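Local coordinates for methyltransferase domain-containing protein (Deinococcus radiodurans, PDB 3M33), which is of unknown function but has a fold resembling that of class I methyltransferases and may transfer methyl groups, at residues Thr37-Leu42 against Ala64-Gln69; Ala193-Glu198 against Arg202-Arg207; Ala15-Gly20 against Asp77-Leu82; Ser123-Leu128 against Ala136-Val141. All coordinates share one frame; numbering follows the deposited sequence.

Contact 1: residues Thr37-Leu42 against Ala64-Gln69; sequences TFDLWL and ARFGPQ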
loop_
_atom_site.group_PDB
_atom_site.type_symbol
_atom_site.label_atom_id
_atom_site.label_comp_id
_atom_site.label_asym_id
_atom_site.label_seq_id
_atom_site.Cartn_x
_atom_site.Cartn_y
_atom_site.Cartn_z
ATOM N N THR A 37 -3.622 10.530 -6.159
ATOM C CA THR A 37 -2.494 10.803 -7.050
ATOM C C THR A 37 -1.782 9.507 -7.368
ATOM O O THR A 37 -1.347 9.285 -8.496
ATOM C CB THR A 37 -1.512 11.840 -6.448
ATOM O OG1 THR A 37 -2.232 13.035 -6.126
ATOM C CG2 THR A 37 -0.408 12.199 -7.457
ATOM N N PHE A 38 -1.708 8.626 -6.375
ATOM C CA PHE A 38 -1.099 7.319 -6.563
ATOM C C PHE A 38 -1.877 6.524 -7.621
ATOM O O PHE A 38 -1.284 5.887 -8.486
ATOM C CB PHE A 38 -1.070 6.554 -5.230
ATOM C CG PHE A 38 -0.623 5.117 -5.355
ATOM C CD1 PHE A 38 0.713 4.778 -5.229
ATOM C CD2 PHE A 38 -1.545 4.110 -5.577
ATOM C CE1 PHE A 38 1.119 3.471 -5.326
ATOM C CE2 PHE A 38 -1.146 2.787 -5.675
ATOM C CZ PHE A 38 0.191 2.471 -5.556
ATOM N N ASP A 39 -3.204 6.558 -7.554
ATOM C CA ASP A 39 -4.017 5.854 -8.550
ATOM C C ASP A 39 -3.761 6.418 -9.936
ATOM O O ASP A 39 -3.638 5.669 -10.887
ATOM C CB ASP A 39 -5.521 5.979 -8.260
ATOM C CG ASP A 39 -5.946 5.220 -7.026
ATOM O OD1 ASP A 39 -5.094 4.557 -6.399
ATOM O OD2 ASP A 39 -7.140 5.310 -6.677
ATOM N N LEU A 40 -3.727 7.744 -10.054
ATOM C CA LEU A 40 -3.434 8.375 -11.337
ATOM C C LEU A 40 -2.061 7.972 -11.880
ATOM O O LEU A 40 -1.925 7.659 -13.055
ATOM C CB LEU A 40 -3.449 9.894 -11.213
ATOM C CG LEU A 40 -4.791 10.605 -11.221
ATOM C CD1 LEU A 40 -4.564 12.004 -11.782
ATOM C CD2 LEU A 40 -5.823 9.832 -12.053
ATOM N N TRP A 41 -1.037 8.005 -11.028
ATOM C CA TRP A 41 0.310 7.668 -11.475
ATOM C C TRP A 41 0.357 6.206 -11.923
ATOM O O TRP A 41 0.968 5.872 -12.939
ATOM C CB TRP A 41 1.306 7.868 -10.345
ATOM C CG TRP A 41 1.633 9.303 -10.045
ATOM C CD1 TRP A 41 1.045 10.408 -10.574
ATOM C CD2 TRP A 41 2.645 9.776 -9.141
ATOM N NE1 TRP A 41 1.626 11.543 -10.055
ATOM C CE2 TRP A 41 2.610 11.179 -9.175
ATOM C CE3 TRP A 41 3.574 9.140 -8.304
ATOM C CZ2 TRP A 41 3.477 11.967 -8.411
ATOM C CZ3 TRP A 41 4.425 9.917 -7.546
ATOM C CH2 TRP A 41 4.370 11.319 -7.603
ATOM N N LEU A 42 -0.292 5.334 -11.155
ATOM C CA LEU A 42 -0.277 3.914 -11.475
ATOM C C LEU A 42 -0.952 3.683 -12.827
ATOM O O LEU A 42 -0.431 3.000 -13.695
ATOM C CB LEU A 42 -0.984 3.123 -10.376
ATOM C CG LEU A 42 -1.186 1.627 -10.641
ATOM C CD1 LEU A 42 0.117 0.962 -11.084
ATOM C CD2 LEU A 42 -1.775 0.946 -9.388
ATOM N N ALA A 64 -7.298 -6.741 -9.029
ATOM C CA ALA A 64 -8.582 -6.826 -9.703
ATOM C C ALA A 64 -8.853 -5.558 -10.471
ATOM O O ALA A 64 -9.346 -5.575 -11.581
ATOM C CB ALA A 64 -9.697 -7.067 -8.694
ATOM N N ARG A 65 -8.533 -4.440 -9.860
ATOM C CA ARG A 65 -8.879 -3.164 -10.438
ATOM C C ARG A 65 -7.932 -2.671 -11.561
ATOM O O ARG A 65 -8.389 -2.071 -12.540
ATOM C CB ARG A 65 -8.952 -2.170 -9.285
ATOM C CG ARG A 65 -9.117 -0.750 -9.641
ATOM C CD ARG A 65 -9.206 0.058 -8.368
ATOM N NE ARG A 65 -9.003 1.459 -8.682
ATOM C CZ ARG A 65 -8.545 2.356 -7.823
ATOM N NH1 ARG A 65 -8.233 1.999 -6.582
ATOM N NH2 ARG A 65 -8.404 3.609 -8.212
ATOM N N PHE A 66 -6.626 -2.913 -11.425
ATOM C CA PHE A 66 -5.641 -2.408 -12.396
ATOM C C PHE A 66 -5.035 -3.529 -13.219
ATOM O O PHE A 66 -4.512 -3.296 -14.308
ATOM C CB PHE A 66 -4.486 -1.691 -11.694
ATOM C CG PHE A 66 -4.876 -0.418 -11.033
ATOM C CD1 PHE A 66 -4.942 0.764 -11.762
ATOM C CD2 PHE A 66 -5.173 -0.386 -9.688
ATOM C CE1 PHE A 66 -5.288 1.964 -11.149
ATOM C CE2 PHE A 66 -5.537 0.815 -9.062
ATOM C CZ PHE A 66 -5.589 1.987 -9.793
ATOM N N GLY A 67 -5.087 -4.736 -12.676
ATOM C CA GLY A 67 -4.514 -5.914 -13.302
ATOM C C GLY A 67 -4.849 -6.163 -14.766
ATOM O O GLY A 67 -3.963 -6.501 -15.549
ATOM N N PRO A 68 -6.125 -6.011 -15.153
ATOM C CA PRO A 68 -6.438 -6.303 -16.557
ATOM C C PRO A 68 -5.788 -5.332 -17.543
ATOM O O PRO A 68 -5.757 -5.620 -18.738
ATOM C CB PRO A 68 -7.969 -6.177 -16.613
ATOM C CG PRO A 68 -8.425 -6.412 -15.197
ATOM C CD PRO A 68 -7.340 -5.754 -14.362
ATOM N N GLN A 69 -5.263 -4.216 -17.055
ATOM C CA GLN A 69 -4.706 -3.193 -17.936
ATOM C C GLN A 69 -3.274 -3.542 -18.305
ATOM O O GLN A 69 -2.714 -2.980 -19.243
ATOM C CB GLN A 69 -4.783 -1.798 -17.287
ATOM C CG GLN A 69 -6.006 -1.005 -17.700
ATOM C CD GLN A 69 -6.136 0.323 -16.966
ATOM O OE1 GLN A 69 -6.465 1.348 -17.571
ATOM N NE2 GLN A 69 -5.881 0.310 -15.653
#
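Asp39 and Arg65 form a salt bridge between helix 36-45 and helix 61-66, Arg65 NH2 donating to Asp39 OD2 at 2.6 Å along a nearly straight line (166°). The oxygen lies in the guanidinium plane, but the donor comes from above the carboxylate, the two planes standing 83° apart. Arg65 spans the gap with its chain extended from CG to NE, as a long, flexible residue can. Asp39 OD1 pairs with Arg118, so the carboxylate serves two arginines. A leucine in place of Asp39 would probably leave Arg65 and Arg118, which touch each other, without the anion that both pair with. Phe66 CZ lies over one face of the Arg65 guanidinium, offset toward its rim. The Phe66 ring receives Leu42 CD2 over its centre, 3.6 Å from the centroid, a CH-pi contact between two buried side chains, while Leu42 also packs on Leu114 and Leu139. Charge at the surface and apolar packing below thus join two helices, with the shared carboxylate probably offsetting two positive charges.

Contact 2: residues Ala193-Glu198 against Arg202-Arg207; sequences ADWDAE and RGMPYR. With SO4 (sulfate ion), chain E.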
loop_
_atom_site.group_PDB
_atom_site.type_symbol
_atom_site.label_atom_id
_atom_site.label_comp_id
_atom_site.label_asym_id
_atom_site.label_seq_id
_atom_site.Cartn_x
_atom_site.Cartn_y
_atom_site.Cartn_z
ATOM N N ALA A 193 -9.241 13.582 27.814
ATOM C CA ALA A 193 -8.993 15.012 27.963
ATOM C C ALA A 193 -8.922 15.718 26.618
ATOM O O ALA A 193 -9.599 16.718 26.401
ATOM C CB ALA A 193 -7.714 15.248 28.742
ATOM N N ASP A 194 -8.091 15.203 25.721
ATOM C CA ASP A 194 -7.947 15.789 24.390
ATOM C C ASP A 194 -9.263 15.754 23.612
ATOM O O ASP A 194 -9.584 16.689 22.875
ATOM C CB ASP A 194 -6.855 15.067 23.592
ATOM C CG ASP A 194 -5.490 15.186 24.232
ATOM O OD1 ASP A 194 -5.380 15.852 25.284
ATOM O OD2 ASP A 194 -4.526 14.611 23.682
ATOM N N TRP A 195 -10.013 14.667 23.767
ATOM C CA TRP A 195 -11.302 14.548 23.108
ATOM C C TRP A 195 -12.243 15.601 23.674
ATOM O O TRP A 195 -12.798 16.412 22.925
ATOM C CB TRP A 195 -11.901 13.150 23.294
ATOM C CG TRP A 195 -13.291 13.045 22.751
ATOM C CD1 TRP A 195 -14.447 13.262 23.436
ATOM C CD2 TRP A 195 -13.679 12.729 21.400
ATOM N NE1 TRP A 195 -15.529 13.092 22.606
ATOM C CE2 TRP A 195 -15.086 12.767 21.351
ATOM C CE3 TRP A 195 -12.974 12.410 20.235
ATOM C CZ2 TRP A 195 -15.804 12.500 20.182
ATOM C CZ3 TRP A 195 -13.689 12.147 19.075
ATOM C CH2 TRP A 195 -15.089 12.198 19.057
ATOM N N ASP A 196 -12.395 15.592 25.001
ATOM C CA ASP A 196 -13.317 16.492 25.707
ATOM C C ASP A 196 -13.050 17.967 25.437
ATOM O O ASP A 196 -13.956 18.788 25.529
ATOM C CB ASP A 196 -13.288 16.231 27.213
ATOM C CG ASP A 196 -14.164 15.053 27.620
ATOM O OD1 ASP A 196 -14.983 14.604 26.787
ATOM O OD2 ASP A 196 -14.040 14.583 28.778
ATOM N N ALA A 197 -11.814 18.298 25.087
ATOM C CA ALA A 197 -11.433 19.690 24.905
ATOM C C ALA A 197 -11.274 20.106 23.449
ATOM O O ALA A 197 -11.298 21.297 23.143
ATOM C CB ALA A 197 -10.155 19.978 25.667
ATOM N N GLU A 198 -11.116 19.149 22.544
ATOM C CA GLU A 198 -10.775 19.517 21.175
ATOM C C GLU A 198 -11.729 18.958 20.109
ATOM O O GLU A 198 -11.709 19.397 18.953
ATOM C CB GLU A 198 -9.325 19.120 20.881
ATOM C CG GLU A 198 -8.731 19.749 19.629
ATOM C CD GLU A 198 -7.250 19.444 19.488
ATOM O OE1 GLU A 198 -6.570 19.289 20.530
ATOM O OE2 GLU A 198 -6.766 19.358 18.338
ATOM N N ARG A 202 -17.984 17.518 14.297
ATOM C CA ARG A 202 -17.433 16.588 13.326
ATOM C C ARG A 202 -16.637 15.464 14.007
ATOM O O ARG A 202 -16.354 14.433 13.400
ATOM C CB ARG A 202 -16.568 17.348 12.316
ATOM C CG ARG A 202 -17.351 18.355 11.450
ATOM C CD ARG A 202 -16.409 19.283 10.670
ATOM N NE ARG A 202 -15.772 20.266 11.545
ATOM C CZ ARG A 202 -16.075 21.561 11.559
ATOM N NH1 ARG A 202 -15.454 22.384 12.398
ATOM N NH2 ARG A 202 -16.996 22.038 10.727
ATOM N N GLY A 203 -16.299 15.653 15.278
ATOM C CA GLY A 203 -15.457 14.696 15.978
ATOM C C GLY A 203 -14.045 15.219 16.154
ATOM O O GLY A 203 -13.831 16.428 16.220
HETATM N N MSE A 204 -13.073 14.315 16.219
HETATM C CA MSE A 204 -11.681 14.712 16.428
HETATM C C MSE A 204 -10.898 14.871 15.120
HETATM O O MSE A 204 -10.837 13.936 14.318
HETATM C CB MSE A 204 -10.978 13.684 17.306
HETATM C CG MSE A 204 -9.661 14.170 17.848
HETATM SE SE MSE A 204 -9.903 15.563 19.199
HETATM C CE MSE A 204 -8.026 16.070 19.363
ATOM N N PRO A 205 -10.262 16.040 14.925
ATOM C CA PRO A 205 -9.508 16.384 13.712
ATOM C C PRO A 205 -8.074 15.836 13.720
ATOM O O PRO A 205 -7.390 15.896 14.732
ATOM C CB PRO A 205 -9.445 17.908 13.765
ATOM C CG PRO A 205 -9.918 18.302 15.173
ATOM C CD PRO A 205 -10.106 17.066 15.963
ATOM N N TYR A 206 -7.619 15.320 12.582
ATOM C CA TYR A 206 -6.245 14.849 12.453
ATOM C C TYR A 206 -5.921 14.865 10.954
ATOM O O TYR A 206 -6.799 15.165 10.127
ATOM C CB TYR A 206 -6.090 13.433 13.049
ATOM C CG TYR A 206 -6.734 12.354 12.212
ATOM C CD1 TYR A 206 -5.973 11.583 11.335
ATOM C CD2 TYR A 206 -8.108 12.110 12.280
ATOM C CE1 TYR A 206 -6.555 10.596 10.548
ATOM C CE2 TYR A 206 -8.705 11.118 11.485
ATOM C CZ TYR A 206 -7.914 10.371 10.620
ATOM O OH TYR A 206 -8.472 9.400 9.822
ATOM N N ARG A 207 -4.678 14.561 10.594
ATOM C CA ARG A 207 -4.299 14.577 9.188
ATOM C C ARG A 207 -4.111 13.159 8.666
ATOM O O ARG A 207 -3.439 12.358 9.283
ATOM C CB ARG A 207 -3.012 15.370 8.986
ATOM C CG ARG A 207 -3.082 16.778 9.532
ATOM C CD ARG A 207 -4.011 17.643 8.687
ATOM N NE ARG A 207 -3.250 18.381 7.688
ATOM C CZ ARG A 207 -3.229 19.703 7.596
ATOM N NH1 ARG A 207 -2.488 20.286 6.660
ATOM N NH2 ARG A 207 -3.954 20.436 8.433
HETATM S S SO4 E . -5.063 19.162 12.958
HETATM O O1 SO4 E . -4.467 19.250 11.625
HETATM O O2 SO4 E . -6.482 18.838 12.842
HETATM O O3 SO4 E . -4.391 18.122 13.738
HETATM O O4 SO4 E . -4.932 20.449 13.640
#
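Trp195 and Met204 owe their meeting to matching first torsions: Trp195 CG stands anti to the backbone N (chi1 174°), Met204 CG likewise anti to its N, and a bend at chi2 of Met204 (70°) then turns the SE-CE end across toward Glu198. Met204 is present as selenomethionine. The six-membered part of the indole comes obliquely against the start of the strand, with Trp195 CZ3 3.6 Å from Met204 CB. Trp195 CH2 rests 4.0 Å from Gly203 CA; glycine suits this place because its backbone angles would jam any CB against the preceding carbonyl. Farther out, Met204 CE crosses the extended Glu198 side chain at about a right angle, lying against its CB and, at 3.5 Å, against the carboxylate carbon Glu198 CD. Were Trp195 replaced by an alanine, a gap would probably open beside Met204 CB and Gly203, and Trp179 would lose its indole neighbour. A sulfate, probably from the crystallisation liquor, lies beside Pro205 and takes only a weak bond from Arg207 NH2. The axes of helix 193-198 and strand 204-207 approach to 9.2 Å, their directions 105° apart. The strand pairs with strand 160-173 through Met204 and Tyr206, and Trp179 of helix 176-186 packs against Trp195, Met204 and Tyr206.

Contact 3: residues Ala15-Gly20 against Asp77-Leu82; sequences ARELGG and DFSPEL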
loop_
_atom_site.group_PDB
_atom_site.type_symbol
_atom_site.label_atom_id
_atom_site.label_comp_id
_atom_site.label_asym_id
_atom_site.label_seq_id
_atom_site.Cartn_x
_atom_site.Cartn_y
_atom_site.Cartn_z
ATOM N N ALA A 15 -11.819 -9.372 9.105
ATOM C CA ALA A 15 -11.736 -7.910 9.121
ATOM C C ALA A 15 -10.294 -7.398 9.220
ATOM O O ALA A 15 -9.902 -6.493 8.492
ATOM C CB ALA A 15 -12.606 -7.330 10.241
ATOM N N ARG A 16 -9.505 -7.981 10.119
ATOM C CA ARG A 16 -8.095 -7.626 10.203
ATOM C C ARG A 16 -7.462 -7.858 8.848
ATOM O O ARG A 16 -6.683 -7.033 8.372
ATOM C CB ARG A 16 -7.358 -8.450 11.264
ATOM C CG ARG A 16 -7.694 -8.078 12.702
ATOM C CD ARG A 16 -6.665 -8.643 13.690
ATOM N NE ARG A 16 -6.566 -10.103 13.646
ATOM C CZ ARG A 16 -7.243 -10.929 14.444
ATOM N NH1 ARG A 16 -7.082 -12.241 14.331
ATOM N NH2 ARG A 16 -8.082 -10.449 15.357
ATOM N N GLU A 17 -7.818 -8.975 8.215
ATOM C CA GLU A 17 -7.180 -9.355 6.962
ATOM C C GLU A 17 -7.588 -8.483 5.763
ATOM O O GLU A 17 -6.723 -7.969 5.046
ATOM C CB GLU A 17 -7.348 -10.851 6.688
ATOM C CG GLU A 17 -6.535 -11.701 7.660
ATOM C CD GLU A 17 -6.258 -13.106 7.156
ATOM O OE1 GLU A 17 -7.229 -13.853 6.903
ATOM O OE2 GLU A 17 -5.068 -13.469 7.031
ATOM N N LEU A 18 -8.886 -8.281 5.560
ATOM C CA LEU A 18 -9.310 -7.426 4.459
ATOM C C LEU A 18 -8.858 -5.989 4.718
ATOM O O LEU A 18 -8.626 -5.230 3.778
ATOM C CB LEU A 18 -10.824 -7.501 4.229
ATOM C CG LEU A 18 -11.369 -8.918 4.038
ATOM C CD1 LEU A 18 -12.802 -8.885 3.532
ATOM C CD2 LEU A 18 -10.497 -9.726 3.074
ATOM N N GLY A 19 -8.704 -5.633 5.993
ATOM C CA GLY A 19 -8.318 -4.280 6.368
ATOM C C GLY A 19 -6.825 -4.037 6.560
ATOM O O GLY A 19 -6.411 -2.923 6.894
ATOM N N GLY A 20 -6.019 -5.070 6.328
ATOM C CA GLY A 20 -4.591 -5.024 6.604
ATOM C C GLY A 20 -3.814 -3.809 6.112
ATOM O O GLY A 20 -2.838 -3.407 6.749
ATOM N N ASP A 77 1.511 -12.171 -1.249
ATOM C CA ASP A 77 1.373 -11.848 0.157
ATOM C C ASP A 77 1.600 -13.092 1.008
ATOM O O ASP A 77 1.804 -14.196 0.477
ATOM C CB ASP A 77 0.012 -11.221 0.465
ATOM C CG ASP A 77 0.119 -10.138 1.540
ATOM O OD1 ASP A 77 1.035 -10.251 2.397
ATOM O OD2 ASP A 77 -0.677 -9.169 1.508
ATOM N N PHE A 78 1.572 -12.913 2.328
ATOM C CA PHE A 78 1.912 -14.000 3.250
ATOM C C PHE A 78 0.751 -14.956 3.568
ATOM O O PHE A 78 0.920 -16.170 3.529
ATOM C CB PHE A 78 2.480 -13.444 4.559
ATOM C CG PHE A 78 2.791 -14.507 5.578
ATOM C CD1 PHE A 78 3.978 -15.219 5.512
ATOM C CD2 PHE A 78 1.893 -14.801 6.593
ATOM C CE1 PHE A 78 4.273 -16.211 6.447
ATOM C CE2 PHE A 78 2.179 -15.790 7.533
ATOM C CZ PHE A 78 3.371 -16.493 7.458
ATOM N N SER A 79 -0.414 -14.405 3.890
ATOM C CA SER A 79 -1.552 -15.206 4.358
ATOM C C SER A 79 -2.178 -16.081 3.269
ATOM O O SER A 79 -2.700 -15.571 2.282
ATOM C CB SER A 79 -2.624 -14.303 4.964
ATOM O OG SER A 79 -3.789 -15.055 5.258
ATOM N N PRO A 80 -2.134 -17.407 3.454
ATOM C CA PRO A 80 -2.643 -18.356 2.452
ATOM C C PRO A 80 -4.139 -18.182 2.194
ATOM O O PRO A 80 -4.576 -18.226 1.040
ATOM C CB PRO A 80 -2.386 -19.723 3.094
ATOM C CG PRO A 80 -1.338 -19.479 4.127
ATOM C CD PRO A 80 -1.579 -18.091 4.635
ATOM N N GLU A 81 -4.923 -17.978 3.247
ATOM C CA GLU A 81 -6.366 -17.873 3.073
ATOM C C GLU A 81 -6.694 -16.572 2.337
ATOM O O GLU A 81 -7.473 -16.556 1.385
ATOM C CB GLU A 81 -7.103 -17.982 4.419
ATOM C CG GLU A 81 -6.913 -19.329 5.153
ATOM C CD GLU A 81 -7.475 -20.534 4.383
ATOM O OE1 GLU A 81 -8.677 -20.533 4.043
ATOM O OE2 GLU A 81 -6.714 -21.493 4.124
ATOM N N LEU A 82 -6.064 -15.490 2.767
ATOM C CA LEU A 82 -6.206 -14.209 2.107
ATOM C C LEU A 82 -5.895 -14.328 0.608
ATOM O O LEU A 82 -6.617 -13.794 -0.230
ATOM C CB LEU A 82 -5.290 -13.196 2.780
ATOM C CG LEU A 82 -5.557 -11.741 2.452
ATOM C CD1 LEU A 82 -6.996 -11.356 2.840
ATOM C CD2 LEU A 82 -4.525 -10.874 3.170
#
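Glu17 and Leu18, at the end of helix 9-18, meet Ser79 and Leu82 where helix 80-89 begins after strand 72-77: a small helix-end contact with a polar and an apolar half. In the polar half Ser79 OG donates to Glu17 OE2 at 2.7 Å, reaching it on the syn side, 26° out of the carboxylate plane. Ser79 is the N-cap: with OG anti to the backbone N (chi1 173°), the hydroxyl also accepts a weak bond from Leu82 N (3.4 Å), and a short side chain suits both tasks. In the apolar half Leu82 CD1 lies 3.9 Å from both Glu17 CB and Leu18 CD2. Leu82 and Leu18 also touch His59, in the glycine-rich turn after strand 51-55 that resembles the cofactor-binding loop of class I methyltransferases. Glu17 OE2 has a second partner in Arg13 of its own helix. A carboxylate gripped by a hydroxyl and a guanidinium near the amino end of helix 80-89 would probably be held charged by both the arginine and the helix dipole.

Contact 4: residues Ser123-Leu128 against Ala136-Val141; sequences SVILRL and AHFLYV. With SO4 (sulfate ion), chain G.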
loop_
_atom_site.group_PDB
_atom_site.type_symbol
_atom_site.label_atom_id
_atom_site.label_comp_id
_atom_site.label_asym_id
_atom_site.label_seq_id
_atom_site.Cartn_x
_atom_site.Cartn_y
_atom_site.Cartn_z
ATOM N N SER A 123 10.907 -3.673 1.804
ATOM C CA SER A 123 12.131 -4.465 1.660
ATOM C C SER A 123 12.274 -4.946 0.227
ATOM O O SER A 123 13.376 -5.267 -0.203
ATOM C CB SER A 123 12.157 -5.662 2.614
ATOM O OG SER A 123 11.191 -6.622 2.233
ATOM N N VAL A 124 11.167 -4.975 -0.517
ATOM C CA VAL A 124 11.226 -5.431 -1.901
ATOM C C VAL A 124 12.177 -4.537 -2.708
ATOM O O VAL A 124 12.717 -4.956 -3.722
ATOM C CB VAL A 124 9.842 -5.460 -2.570
ATOM C CG1 VAL A 124 9.238 -4.054 -2.641
ATOM C CG2 VAL A 124 9.954 -6.032 -3.955
ATOM N N ILE A 125 12.387 -3.309 -2.239
ATOM C CA ILE A 125 13.274 -2.364 -2.918
ATOM C C ILE A 125 14.666 -2.970 -3.055
ATOM O O ILE A 125 15.320 -2.834 -4.081
ATOM C CB ILE A 125 13.345 -1.015 -2.158
ATOM C CG1 ILE A 125 12.013 -0.265 -2.291
ATOM C CG2 ILE A 125 14.481 -0.133 -2.703
ATOM C CD1 ILE A 125 11.893 0.951 -1.382
ATOM N N LEU A 126 15.102 -3.674 -2.020
ATOM C CA LEU A 126 16.440 -4.233 -2.007
ATOM C C LEU A 126 16.561 -5.436 -2.948
ATOM O O LEU A 126 17.664 -5.858 -3.268
ATOM C CB LEU A 126 16.850 -4.582 -0.577
ATOM C CG LEU A 126 16.949 -3.354 0.327
ATOM C CD1 LEU A 126 17.215 -3.742 1.790
ATOM C CD2 LEU A 126 18.034 -2.417 -0.197
ATOM N N ARG A 127 15.432 -5.962 -3.421
ATOM C CA ARG A 127 15.465 -7.037 -4.416
ATOM C C ARG A 127 15.287 -6.526 -5.854
ATOM O O ARG A 127 15.240 -7.324 -6.806
ATOM C CB ARG A 127 14.393 -8.094 -4.109
ATOM C CG ARG A 127 14.316 -8.507 -2.646
ATOM C CD ARG A 127 15.648 -9.109 -2.185
ATOM N NE ARG A 127 15.941 -10.351 -2.898
ATOM C CZ ARG A 127 15.484 -11.543 -2.520
ATOM N NH1 ARG A 127 14.735 -11.642 -1.428
ATOM N NH2 ARG A 127 15.791 -12.631 -3.219
ATOM N N LEU A 128 15.193 -5.206 -6.027
ATOM C CA LEU A 128 14.977 -4.642 -7.374
ATOM C C LEU A 128 16.007 -5.095 -8.426
ATOM O O LEU A 128 15.644 -5.369 -9.574
ATOM C CB LEU A 128 14.840 -3.107 -7.333
ATOM C CG LEU A 128 13.504 -2.606 -6.777
ATOM C CD1 LEU A 128 13.480 -1.093 -6.605
ATOM C CD2 LEU A 128 12.381 -3.066 -7.672
ATOM N N ALA A 136 12.599 -0.286 -15.763
ATOM C CA ALA A 136 11.440 -0.549 -14.910
ATOM C C ALA A 136 11.220 0.638 -13.981
ATOM O O ALA A 136 12.163 1.395 -13.710
ATOM C CB ALA A 136 11.674 -1.812 -14.096
ATOM N N HIS A 137 9.982 0.802 -13.504
ATOM C CA HIS A 137 9.665 1.768 -12.451
ATOM C C HIS A 137 9.336 1.039 -11.147
ATOM O O HIS A 137 8.833 -0.090 -11.160
ATOM C CB HIS A 137 8.435 2.608 -12.824
ATOM C CG HIS A 137 8.693 3.663 -13.854
ATOM N ND1 HIS A 137 8.541 3.437 -15.202
ATOM C CD2 HIS A 137 9.063 4.960 -13.732
ATOM C CE1 HIS A 137 8.824 4.542 -15.870
ATOM N NE2 HIS A 137 9.140 5.483 -15.001
ATOM N N PHE A 138 9.573 1.698 -10.023
ATOM C CA PHE A 138 9.077 1.208 -8.740
ATOM C C PHE A 138 8.097 2.262 -8.244
ATOM O O PHE A 138 8.438 3.438 -8.192
ATOM C CB PHE A 138 10.235 1.083 -7.736
ATOM C CG PHE A 138 9.783 0.876 -6.312
ATOM C CD1 PHE A 138 9.310 -0.361 -5.888
ATOM C CD2 PHE A 138 9.833 1.913 -5.395
ATOM C CE1 PHE A 138 8.874 -0.555 -4.568
ATOM C CE2 PHE A 138 9.406 1.733 -4.077
ATOM C CZ PHE A 138 8.923 0.491 -3.665
ATOM N N LEU A 139 6.889 1.855 -7.878
ATOM C CA LEU A 139 5.880 2.800 -7.451
ATOM C C LEU A 139 5.370 2.437 -6.051
ATOM O O LEU A 139 4.954 1.298 -5.808
ATOM C CB LEU A 139 4.720 2.836 -8.456
ATOM C CG LEU A 139 3.507 3.681 -8.059
ATOM C CD1 LEU A 139 3.915 5.142 -7.953
ATOM C CD2 LEU A 139 2.375 3.501 -9.051
ATOM N N TYR A 140 5.380 3.410 -5.142
ATOM C CA TYR A 140 5.011 3.168 -3.740
ATOM C C TYR A 140 4.191 4.313 -3.143
ATOM O O TYR A 140 4.418 5.483 -3.457
ATOM C CB TYR A 140 6.284 2.968 -2.909
ATOM C CG TYR A 140 6.080 2.927 -1.396
ATOM C CD1 TYR A 140 5.730 1.743 -0.755
ATOM C CD2 TYR A 140 6.273 4.062 -0.611
ATOM C CE1 TYR A 140 5.555 1.687 0.625
ATOM C CE2 TYR A 140 6.111 4.018 0.777
ATOM C CZ TYR A 140 5.744 2.821 1.383
ATOM O OH TYR A 140 5.559 2.749 2.748
ATOM N N VAL A 141 3.235 3.981 -2.279
ATOM C CA VAL A 141 2.641 4.994 -1.418
ATOM C C VAL A 141 2.647 4.491 0.025
ATOM O O VAL A 141 2.260 3.352 0.298
ATOM C CB VAL A 141 1.221 5.452 -1.861
ATOM C CG1 VAL A 141 0.222 4.310 -1.786
ATOM C CG2 VAL A 141 0.747 6.620 -0.963
HETATM S S SO4 G . 9.214 -4.787 4.628
HETATM O O1 SO4 G . 9.186 -3.337 4.451
HETATM O O2 SO4 G . 8.036 -5.219 5.371
HETATM O O3 SO4 G . 9.211 -5.467 3.340
HETATM O O4 SO4 G . 10.423 -5.144 5.370
#
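Ile125 lies over the Phe138 ring in the tightest part of this buried contact, its CG1 3.5 Å from Phe138 CZ. The same Ile125 CG1 stands 3.9 Å from the ring centroid, a CH-pi contact over the face, and Ile125 CD1 continues toward Phe138 CE2 and CZ. Phe138 turns its CG anti to the backbone N (chi1 167°), which carries the ring out from the strand into branched aliphatic chains, whose shape lets them fit round a flat ring. The loop and helix 128-131 form the connection of a beta-alpha-beta crossover between parallel neighbours 112-118 and 136-142 in the Rossmann-like sheet. Leu139, next along, instead faces helix 36-45, so the strand is packed on both sides. Beside the closer Ile125, two contacts are longer: Val124 CG1 arrives obliquely, 4.0 Å from Phe138 CE1, and Leu128 CD1 lies 4.1 Å from Phe138 CB, with Trp159 against both Leu128 and Phe138. At the other end of the loop apolar packing gives way to polar contacts: Ser123, only partly buried, donates from its backbone N to O3 of a sulfate at 2.9 Å (152°), and Thr122 N binds the same ion, which probably came from the crystallisation liquor.

How the contacts relate
From the N terminus, the first helix, 9-18, takes part in contact 3, which closes a long loop by bringing it to the start of helix 80-89. Contact 1 lies wholly within that loop, joining helix 36-45 to helix 61-66, with strand 51-55 between them in sequence. Contacts 4 and 2 follow in series, each closing a short loop, and none of the four cross. Contact 4 links the segment after strand 112-118 to strand 136-142; contact 2 folds helix 192-198 onto the beginning of strand 204-216. Contacts 1 and 4 touch, Phe38 packing on Leu139 and Val141. Contact 2 is remote, its centre about 37 Å from that of contact 4, although their strands are neighbours in one sheet.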